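Side-chain contacts in hypothetical protein PH1789 (Pyrococcus horikoshii, PDB 1WR2), which is of unknown function but carries an ATP-grasp domain, the fold shared by a large family of nucleotide-binding proteins: residues Q27-Y32 against K209-N214; H134-G139 against L195-L200; V191-K196 against A225-S230. One frame throughout, in Å; residues are numbered along the deposited sequence.

Contact 1. Residues Q27-Y32 against K209-N214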
loop_
_atom_site.group_PDB
_atom_site.type_symbol
_atom_site.label_atom_id
_atom_site.label_comp_id
_atom_site.label_asym_id
_atom_site.label_seq_id
_atom_site.Cartn_x
_atom_site.Cartn_y
_atom_site.Cartn_z
ATOM N N GLN A 27 -7.453 -4.134 -2.795
ATOM C CA GLN A 27 -8.640 -4.399 -3.594
ATOM C C GLN A 27 -9.350 -3.058 -3.784
ATOM O O GLN A 27 -9.863 -2.763 -4.858
ATOM C CB GLN A 27 -9.564 -5.380 -2.872
ATOM C CG GLN A 27 -9.137 -6.840 -2.985
ATOM C CD GLN A 27 -9.985 -7.755 -2.119
ATOM O OE1 GLN A 27 -9.755 -7.882 -0.915
ATOM N NE2 GLN A 27 -10.986 -8.381 -2.725
ATOM N N VAL A 28 -9.382 -2.246 -2.730
ATOM C CA VAL A 28 -10.018 -0.937 -2.825
ATOM C C VAL A 28 -9.239 -0.085 -3.828
ATOM O O VAL A 28 -9.822 0.586 -4.683
ATOM C CB VAL A 28 -10.030 -0.221 -1.461
ATOM C CG1 VAL A 28 -10.574 1.193 -1.619
ATOM C CG2 VAL A 28 -10.878 -1.006 -0.473
ATOM N N LEU A 29 -7.916 -0.134 -3.730
ATOM C CA LEU A 29 -7.062 0.632 -4.617
ATOM C C LEU A 29 -7.243 0.225 -6.077
ATOM O O LEU A 29 -7.408 1.084 -6.944
ATOM C CB LEU A 29 -5.596 0.489 -4.195
ATOM C CG LEU A 29 -5.277 0.923 -2.752
ATOM C CD1 LEU A 29 -3.774 0.841 -2.514
ATOM C CD2 LEU A 29 -5.752 2.341 -2.509
ATOM N N LYS A 30 -7.225 -1.077 -6.351
ATOM C CA LYS A 30 -7.398 -1.556 -7.718
ATOM C C LYS A 30 -8.746 -1.143 -8.309
ATOM O O LYS A 30 -8.841 -0.839 -9.499
ATOM C CB LYS A 30 -7.260 -3.084 -7.776
ATOM C CG LYS A 30 -5.832 -3.581 -7.596
ATOM C CD LYS A 30 -5.708 -5.087 -7.820
ATOM C CE LYS A 30 -6.458 -5.879 -6.768
ATOM N NZ LYS A 30 -6.244 -7.339 -6.954
ATOM N N ALA A 31 -9.782 -1.130 -7.475
ATOM C CA ALA A 31 -11.121 -0.764 -7.916
ATOM C C ALA A 31 -11.141 0.645 -8.498
ATOM O O ALA A 31 -12.082 1.021 -9.203
ATOM C CB ALA A 31 -12.099 -0.862 -6.748
ATOM N N TYR A 32 -10.099 1.422 -8.195
ATOM C CA TYR A 32 -9.992 2.785 -8.695
ATOM C C TYR A 32 -8.856 2.932 -9.706
ATOM O O TYR A 32 -8.406 4.036 -10.010
ATOM C CB TYR A 32 -9.828 3.760 -7.522
ATOM C CG TYR A 32 -11.152 4.152 -6.900
ATOM C CD1 TYR A 32 -11.814 5.310 -7.302
ATOM C CD2 TYR A 32 -11.771 3.338 -5.952
ATOM C CE1 TYR A 32 -13.064 5.645 -6.776
ATOM C CE2 TYR A 32 -13.019 3.663 -5.423
ATOM C CZ TYR A 32 -13.657 4.821 -5.844
ATOM O OH TYR A 32 -14.885 5.156 -5.325
ATOM N N LYS A 209 -11.428 6.613 7.214
ATOM C CA LYS A 209 -10.956 7.574 8.208
ATOM C C LYS A 209 -9.591 8.066 7.733
ATOM O O LYS A 209 -9.350 9.272 7.628
ATOM C CB LYS A 209 -10.822 6.894 9.570
ATOM C CG LYS A 209 -10.320 7.787 10.690
ATOM C CD LYS A 209 -10.261 7.001 12.004
ATOM C CE LYS A 209 -9.835 7.872 13.182
ATOM N NZ LYS A 209 -8.446 8.375 13.018
ATOM N N GLU A 210 -8.698 7.121 7.446
ATOM C CA GLU A 210 -7.363 7.456 6.968
ATOM C C GLU A 210 -6.747 6.316 6.168
ATOM O O GLU A 210 -7.211 5.180 6.218
ATOM C CB GLU A 210 -6.452 7.840 8.142
ATOM C CG GLU A 210 -6.471 6.867 9.303
ATOM C CD GLU A 210 -5.651 7.352 10.478
ATOM O OE1 GLU A 210 -5.889 8.483 10.955
ATOM O OE2 GLU A 210 -4.768 6.598 10.931
ATOM N N MET A 211 -5.705 6.627 5.410
ATOM C CA MET A 211 -5.049 5.603 4.617
ATOM C C MET A 211 -3.732 6.119 4.068
ATOM O O MET A 211 -3.381 7.287 4.224
ATOM C CB MET A 211 -5.947 5.191 3.445
ATOM C CG MET A 211 -6.080 6.274 2.375
ATOM S SD MET A 211 -7.298 5.921 1.089
ATOM C CE MET A 211 -6.399 4.843 0.026
ATOM N N ASP A 212 -2.998 5.231 3.425
ATOM C CA ASP A 212 -1.760 5.622 2.794
ATOM C C ASP A 212 -1.338 4.547 1.830
ATOM O O ASP A 212 -1.868 3.433 1.845
ATOM C CB ASP A 212 -0.651 5.881 3.819
ATOM C CG ASP A 212 -0.268 4.646 4.595
ATOM O OD1 ASP A 212 0.106 3.629 3.967
ATOM O OD2 ASP A 212 -0.336 4.697 5.838
ATOM N N LEU A 213 -0.423 4.929 0.951
ATOM C CA LEU A 213 0.148 4.033 -0.029
ATOM C C LEU A 213 1.602 4.200 0.368
ATOM O O LEU A 213 2.180 5.266 0.158
ATOM C CB LEU A 213 -0.072 4.559 -1.446
ATOM C CG LEU A 213 -1.440 5.069 -1.900
ATOM C CD1 LEU A 213 -1.429 5.101 -3.414
ATOM C CD2 LEU A 213 -2.570 4.195 -1.401
ATOM N N ASN A 214 2.180 3.158 0.959
ATOM C CA ASN A 214 3.550 3.223 1.445
ATOM C C ASN A 214 4.083 1.810 1.652
ATOM O O ASN A 214 3.590 1.073 2.507
ATOM C CB ASN A 214 3.558 4.003 2.762
ATOM C CG ASN A 214 4.948 4.131 3.376
ATOM O OD1 ASN A 214 5.936 3.685 2.808
ATOM N ND2 ASN A 214 5.018 4.751 4.547
#

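Contact 2. Residues H134-G139 against L195-L200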
loop_
_atom_site.group_PDB
_atom_site.type_symbol
_atom_site.label_atom_id
_atom_site.label_comp_id
_atom_site.label_asym_id
_atom_site.label_seq_id
_atom_site.Cartn_x
_atom_site.Cartn_y
_atom_site.Cartn_z
ATOM N N HIS A 134 -11.169 15.422 4.693
ATOM C CA HIS A 134 -10.004 14.664 4.246
ATOM C C HIS A 134 -8.943 15.484 3.536
ATOM O O HIS A 134 -9.238 16.415 2.787
ATOM C CB HIS A 134 -10.414 13.508 3.321
ATOM C CG HIS A 134 -11.171 12.418 4.012
ATOM N ND1 HIS A 134 -12.544 12.429 4.141
ATOM C CD2 HIS A 134 -10.744 11.290 4.629
ATOM C CE1 HIS A 134 -12.930 11.354 4.806
ATOM N NE2 HIS A 134 -11.857 10.645 5.113
ATOM N N ALA A 135 -7.691 15.115 3.784
ATOM C CA ALA A 135 -6.563 15.775 3.163
ATOM C C ALA A 135 -5.639 14.701 2.619
ATOM O O ALA A 135 -5.500 13.622 3.209
ATOM C CB ALA A 135 -5.840 16.643 4.175
ATOM N N ILE A 136 -5.020 14.999 1.484
ATOM C CA ILE A 136 -4.099 14.087 0.855
ATOM C C ILE A 136 -2.695 14.691 0.989
ATOM O O ILE A 136 -2.508 15.896 0.812
ATOM C CB ILE A 136 -4.478 13.877 -0.627
ATOM C CG1 ILE A 136 -3.563 12.827 -1.262
ATOM C CG2 ILE A 136 -4.419 15.211 -1.375
ATOM C CD1 ILE A 136 -4.112 12.266 -2.566
ATOM N N MET A 137 -1.727 13.846 1.330
ATOM C CA MET A 137 -0.335 14.262 1.530
ATOM C C MET A 137 0.605 13.546 0.572
ATOM O O MET A 137 0.354 12.409 0.159
ATOM C CB MET A 137 0.130 13.933 2.959
ATOM C CG MET A 137 -0.387 14.832 4.076
ATOM S SD MET A 137 -2.182 14.822 4.318
ATOM C CE MET A 137 -2.439 13.295 5.253
ATOM N N PHE A 138 1.710 14.209 0.254
ATOM C CA PHE A 138 2.724 13.652 -0.624
ATOM C C PHE A 138 4.103 14.040 -0.116
ATOM O O PHE A 138 4.300 15.148 0.379
ATOM C CB PHE A 138 2.576 14.175 -2.050
ATOM C CG PHE A 138 3.710 13.781 -2.946
ATOM C CD1 PHE A 138 3.835 12.467 -3.392
ATOM C CD2 PHE A 138 4.687 14.710 -3.300
ATOM C CE1 PHE A 138 4.913 12.080 -4.171
ATOM C CE2 PHE A 138 5.775 14.332 -4.085
ATOM C CZ PHE A 138 5.891 13.015 -4.521
ATOM N N GLY A 139 5.052 13.120 -0.248
ATOM C CA GLY A 139 6.416 13.378 0.174
ATOM C C GLY A 139 7.248 12.158 -0.168
ATOM O O GLY A 139 6.689 11.104 -0.474
ATOM N N LEU A 195 -4.539 11.947 -8.090
ATOM C CA LEU A 195 -5.912 12.214 -8.526
ATOM C C LEU A 195 -6.813 11.007 -8.279
ATOM O O LEU A 195 -7.968 11.158 -7.893
ATOM C CB LEU A 195 -5.947 12.606 -10.011
ATOM C CG LEU A 195 -5.287 13.939 -10.395
ATOM C CD1 LEU A 195 -5.407 14.132 -11.899
ATOM C CD2 LEU A 195 -5.952 15.106 -9.659
ATOM N N LYS A 196 -6.287 9.809 -8.505
ATOM C CA LYS A 196 -7.068 8.605 -8.274
ATOM C C LYS A 196 -7.335 8.429 -6.780
ATOM O O LYS A 196 -8.435 8.055 -6.380
ATOM C CB LYS A 196 -6.352 7.383 -8.867
ATOM C CG LYS A 196 -6.520 7.288 -10.392
ATOM C CD LYS A 196 -5.742 6.134 -11.011
ATOM C CE LYS A 196 -6.125 5.971 -12.485
ATOM N NZ LYS A 196 -5.072 5.278 -13.272
ATOM N N VAL A 197 -6.344 8.701 -5.939
ATOM C CA VAL A 197 -6.585 8.578 -4.502
ATOM C C VAL A 197 -7.609 9.613 -4.065
ATOM O O VAL A 197 -8.480 9.336 -3.236
ATOM C CB VAL A 197 -5.289 8.786 -3.680
ATOM C CG1 VAL A 197 -5.624 8.896 -2.187
ATOM C CG2 VAL A 197 -4.342 7.624 -3.924
ATOM N N SER A 198 -7.495 10.815 -4.623
ATOM C CA SER A 198 -8.411 11.905 -4.305
ATOM C C SER A 198 -9.846 11.492 -4.631
ATOM O O SER A 198 -10.762 11.727 -3.849
ATOM C CB SER A 198 -8.023 13.154 -5.114
ATOM O OG SER A 198 -8.896 14.240 -4.872
ATOM N N LYS A 199 -10.023 10.871 -5.794
ATOM C CA LYS A 199 -11.330 10.406 -6.260
ATOM C C LYS A 199 -11.857 9.321 -5.327
ATOM O O LYS A 199 -13.000 9.373 -4.861
ATOM C CB LYS A 199 -11.193 9.865 -7.690
ATOM C CG LYS A 199 -12.405 9.112 -8.223
ATOM C CD LYS A 199 -13.673 9.958 -8.180
ATOM C CE LYS A 199 -14.865 9.181 -8.731
ATOM N NZ LYS A 199 -16.139 9.926 -8.558
ATOM N N LEU A 200 -11.002 8.346 -5.054
ATOM C CA LEU A 200 -11.332 7.235 -4.173
ATOM C C LEU A 200 -11.789 7.742 -2.803
ATOM O O LEU A 200 -12.828 7.320 -2.288
ATOM C CB LEU A 200 -10.094 6.329 -4.027
ATOM C CG LEU A 200 -10.121 5.021 -3.227
ATOM C CD1 LEU A 200 -8.878 4.232 -3.570
ATOM C CD2 LEU A 200 -10.177 5.284 -1.733
#

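Contact 3. Residues V191-K196 against A225-S230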
loop_
_atom_site.group_PDB
_atom_site.type_symbol
_atom_site.label_atom_id
_atom_site.label_comp_id
_atom_site.label_asym_id
_atom_site.label_seq_id
_atom_site.Cartn_x
_atom_site.Cartn_y
_atom_site.Cartn_z
ATOM N N VAL A 191 1.189 12.241 -10.489
ATOM C CA VAL A 191 0.003 13.078 -10.590
ATOM C C VAL A 191 -1.247 12.221 -10.751
ATOM O O VAL A 191 -2.289 12.505 -10.160
ATOM C CB VAL A 191 0.112 14.040 -11.794
ATOM C CG1 VAL A 191 -1.218 14.722 -12.038
ATOM C CG2 VAL A 191 1.198 15.070 -11.532
ATOM N N ASP A 192 -1.142 11.168 -11.555
ATOM C CA ASP A 192 -2.273 10.280 -11.778
ATOM C C ASP A 192 -2.665 9.557 -10.481
ATOM O O ASP A 192 -3.855 9.406 -10.188
ATOM C CB ASP A 192 -1.943 9.266 -12.877
ATOM C CG ASP A 192 -3.152 8.436 -13.289
ATOM O OD1 ASP A 192 -4.172 9.029 -13.710
ATOM O OD2 ASP A 192 -3.082 7.194 -13.191
ATOM N N MET A 193 -1.678 9.124 -9.700
ATOM C CA MET A 193 -1.980 8.441 -8.442
ATOM C C MET A 193 -2.678 9.364 -7.460
ATOM O O MET A 193 -3.650 8.979 -6.820
ATOM C CB MET A 193 -0.719 7.897 -7.792
ATOM C CG MET A 193 -0.297 6.547 -8.321
ATOM S SD MET A 193 1.013 5.848 -7.302
ATOM C CE MET A 193 2.427 6.741 -7.961
ATOM N N LEU A 194 -2.182 10.589 -7.343
ATOM C CA LEU A 194 -2.788 11.553 -6.435
ATOM C C LEU A 194 -4.252 11.819 -6.797
ATOM O O LEU A 194 -5.113 11.909 -5.917
ATOM C CB LEU A 194 -1.986 12.864 -6.453
ATOM C CG LEU A 194 -0.650 12.895 -5.695
ATOM C CD1 LEU A 194 0.124 14.165 -6.080
ATOM C CD2 LEU A 194 -0.913 12.841 -4.174
ATOM N N LEU A 195 -4.539 11.947 -8.090
ATOM C CA LEU A 195 -5.912 12.214 -8.526
ATOM C C LEU A 195 -6.813 11.007 -8.279
ATOM O O LEU A 195 -7.968 11.158 -7.893
ATOM C CB LEU A 195 -5.947 12.606 -10.011
ATOM C CG LEU A 195 -5.287 13.939 -10.395
ATOM C CD1 LEU A 195 -5.407 14.132 -11.899
ATOM C CD2 LEU A 195 -5.952 15.106 -9.659
ATOM N N LYS A 196 -6.287 9.809 -8.505
ATOM C CA LYS A 196 -7.068 8.605 -8.274
ATOM C C LYS A 196 -7.335 8.429 -6.780
ATOM O O LYS A 196 -8.435 8.055 -6.380
ATOM C CB LYS A 196 -6.352 7.383 -8.867
ATOM C CG LYS A 196 -6.520 7.288 -10.392
ATOM C CD LYS A 196 -5.742 6.134 -11.011
ATOM C CE LYS A 196 -6.125 5.971 -12.485
ATOM N NZ LYS A 196 -5.072 5.278 -13.272
ATOM N N ALA A 225 4.531 3.892 -12.178
ATOM C CA ALA A 225 4.897 3.617 -10.794
ATOM C C ALA A 225 4.152 2.383 -10.300
ATOM O O ALA A 225 3.292 1.847 -11.001
ATOM C CB ALA A 225 4.553 4.815 -9.926
ATOM N N VAL A 226 4.474 1.944 -9.086
ATOM C CA VAL A 226 3.829 0.771 -8.512
ATOM C C VAL A 226 3.674 0.896 -6.993
ATOM O O VAL A 226 4.581 1.352 -6.298
ATOM C CB VAL A 226 4.628 -0.512 -8.856
ATOM C CG1 VAL A 226 5.972 -0.508 -8.148
ATOM C CG2 VAL A 226 3.822 -1.740 -8.496
ATOM N N ILE A 227 2.507 0.505 -6.493
ATOM C CA ILE A 227 2.206 0.551 -5.063
ATOM C C ILE A 227 2.681 -0.749 -4.417
ATOM O O ILE A 227 2.254 -1.833 -4.807
ATOM C CB ILE A 227 0.696 0.709 -4.841
ATOM C CG1 ILE A 227 0.229 2.041 -5.435
ATOM C CG2 ILE A 227 0.368 0.615 -3.364
ATOM C CD1 ILE A 227 -1.283 2.161 -5.562
ATOM N N VAL A 228 3.557 -0.642 -3.427
ATOM C CA VAL A 228 4.095 -1.824 -2.772
ATOM C C VAL A 228 3.314 -2.308 -1.556
ATOM O O VAL A 228 3.169 -3.514 -1.341
ATOM C CB VAL A 228 5.569 -1.592 -2.393
ATOM C CG1 VAL A 228 6.160 -2.841 -1.755
ATOM C CG2 VAL A 228 6.352 -1.212 -3.644
ATOM N N ASP A 229 2.815 -1.380 -0.752
ATOM C CA ASP A 229 2.038 -1.745 0.430
ATOM C C ASP A 229 1.023 -0.628 0.621
ATOM O O ASP A 229 1.191 0.460 0.069
ATOM C CB ASP A 229 2.943 -1.839 1.662
ATOM C CG ASP A 229 2.332 -2.671 2.780
ATOM O OD1 ASP A 229 1.092 -2.748 2.869
ATOM O OD2 ASP A 229 3.092 -3.244 3.586
ATOM N N SER A 230 -0.018 -0.891 1.397
ATOM C CA SER A 230 -1.054 0.103 1.646
ATOM C C SER A 230 -1.848 -0.245 2.896
ATOM O O SER A 230 -1.996 -1.417 3.249
ATOM C CB SER A 230 -2.018 0.184 0.457
ATOM O OG SER A 230 -3.104 1.062 0.720
#

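Contact 1. Residues Q27-Y32 against K209-N214
L29, on the helix 22-30, rests its forked end against the ends of two side chains of the strand 208-218, M211 and L213. Its CD2 methyl meets the terminal methyl CE of M211 at 3.6 Å, and its CD1 lies 3.7 Å from CD2 of L213. That same L213 methyl is almost as near the other prong of the fork, 3.8 Å from L29 CD2, so it touches both branches. In each pair the side chains run past one another in opposite directions. M211 has its CG between the backbone N and the carbonyl carbon (chi1 70°), and the later bend at chi3, -81°, swings CE round to the leucine. L213 does not aim its CB at the helix, yet its end comes nearer. The three touching side chains are buried and apolar; L200 of the helix 187-203 and S230 of the strand 225-234 also touch L29. The other side of the strand is polar and looser: D212 points away from the helix, and at the exposed end K209 NZ reaches E210 OE1 at 3.3 Å in a weak salt bridge, while E210 also pairs with R231. K209 and E210 together face I233 in a classic beta bulge. By covering M211 and L213, L29 helps the helix 22-30 pack on the six-stranded antiparallel sheet, a helix-on-sheet layer within the ATP-grasp domain.

Contact 2. Residues H134-G139 against L195-L200
I136 and V197 face each other between the strand 133-140 and the helix 187-203, each with its CB directed at the other segment, and their side chains cross obliquely. The end of the isoleucine does the touching. With CG1 anti to the backbone N (chi1 -176°) and the chain extended again at chi2, 163°, the CD1 methyl is carried out toward the helix and comes to 3.7 Å from CG1 of V197. It also lies 3.8 Å from CB of the valine, so the methyl rests against the branch point as well as one prong of the fork. Just beyond, CD1 is 4.2 Å from the backbone N of S198, an apolar approach to the helix main chain; I136 and S198 are the closest residues by CA, 7.1 Å apart. The side chain of S198 stays farther off than its backbone N. Its OG is hydrogen-bonded to the backbone N of I158, whose side chain touches I136. L194, one turn before S198, packs on I136 too, and V197 reaches V126 of the strand 120-129 and L213 of the strand 208-218. All three touching residues are buried, and no hydrogen bond or salt bridge joins the segments. The helix is therefore held to this strand by dispersion and the exclusion of water, with the one buried hydroxyl beside the contact satisfied by a backbone amide.

Contact 3. Residues V191-K196 against A225-S230
M193 reaches from the helix 187-203 to the start of the strand 225-234 and sets its terminal methyl against the side of A225. CE and the alanine CB are 3.5 Å apart, tighter than usual for two carbons, so the end of the methionine is pressed close on this small side chain. The sulfur has a looser neighbour: SD lies 4.3 Å from CG1 of I227, two residues on, whose CB points at the helix as that of A225 does. V226, between them, points its CB away and packs on P37, L116 and Y219. CG of the methionine stands anti to the carbonyl carbon, chi1 -84°, and the chain runs on extended before bending at chi3, -80°; the extended part brings SD near I227, and the bend turns CE onto A225. Around this apolar pair, V216 of the strand 208-218 touches M193, while L34 and L213 lean on I227. No polar group of one segment bonds to the other; their partners lie within the same segment or in other parts of the chain. One turn of helix apart, K196 NZ and D192 OD2 form a salt bridge of 2.8 Å on the syn lone pair of the carboxylate. In the break of the strand, D229 OD1 takes the N-H of S230 with its anti lone pair at 2.6 Å, a bent bond of 131°, and D229 OD2 pairs with K71. A long side chain spanning from helix to sheet, with two same-facing strand residues beneath it, belongs to the helix-on-sheet layering of this alpha+beta ATP-grasp fold.

Overall arrangement
All three contacts lie in the interior, though contact 3 includes the partly exposed A225; each joins a helix to the same six-strand antiparallel sheet and rests on apolar side chains with no hydrogen bond between its segments. Contacts 2 and 3 share the helix 187-203, which thus packs on the strands 133-140 and 225-234; contact 1 brings in the helix 22-30 at the strand 208-218, the sheet neighbour of 225-234. Contact 2 lies farthest from the centre of the chain, about 13 Å between centres against 7 and 9. Two branched side chains, with a helix main-chain nitrogen beside them, make it, whereas a methionine methyl serves in contacts 1 and 3. Y32 packs on L200 between contacts 1 and 2, and a probable hydrogen bond from S230 OG to D212 O links 1 and 3.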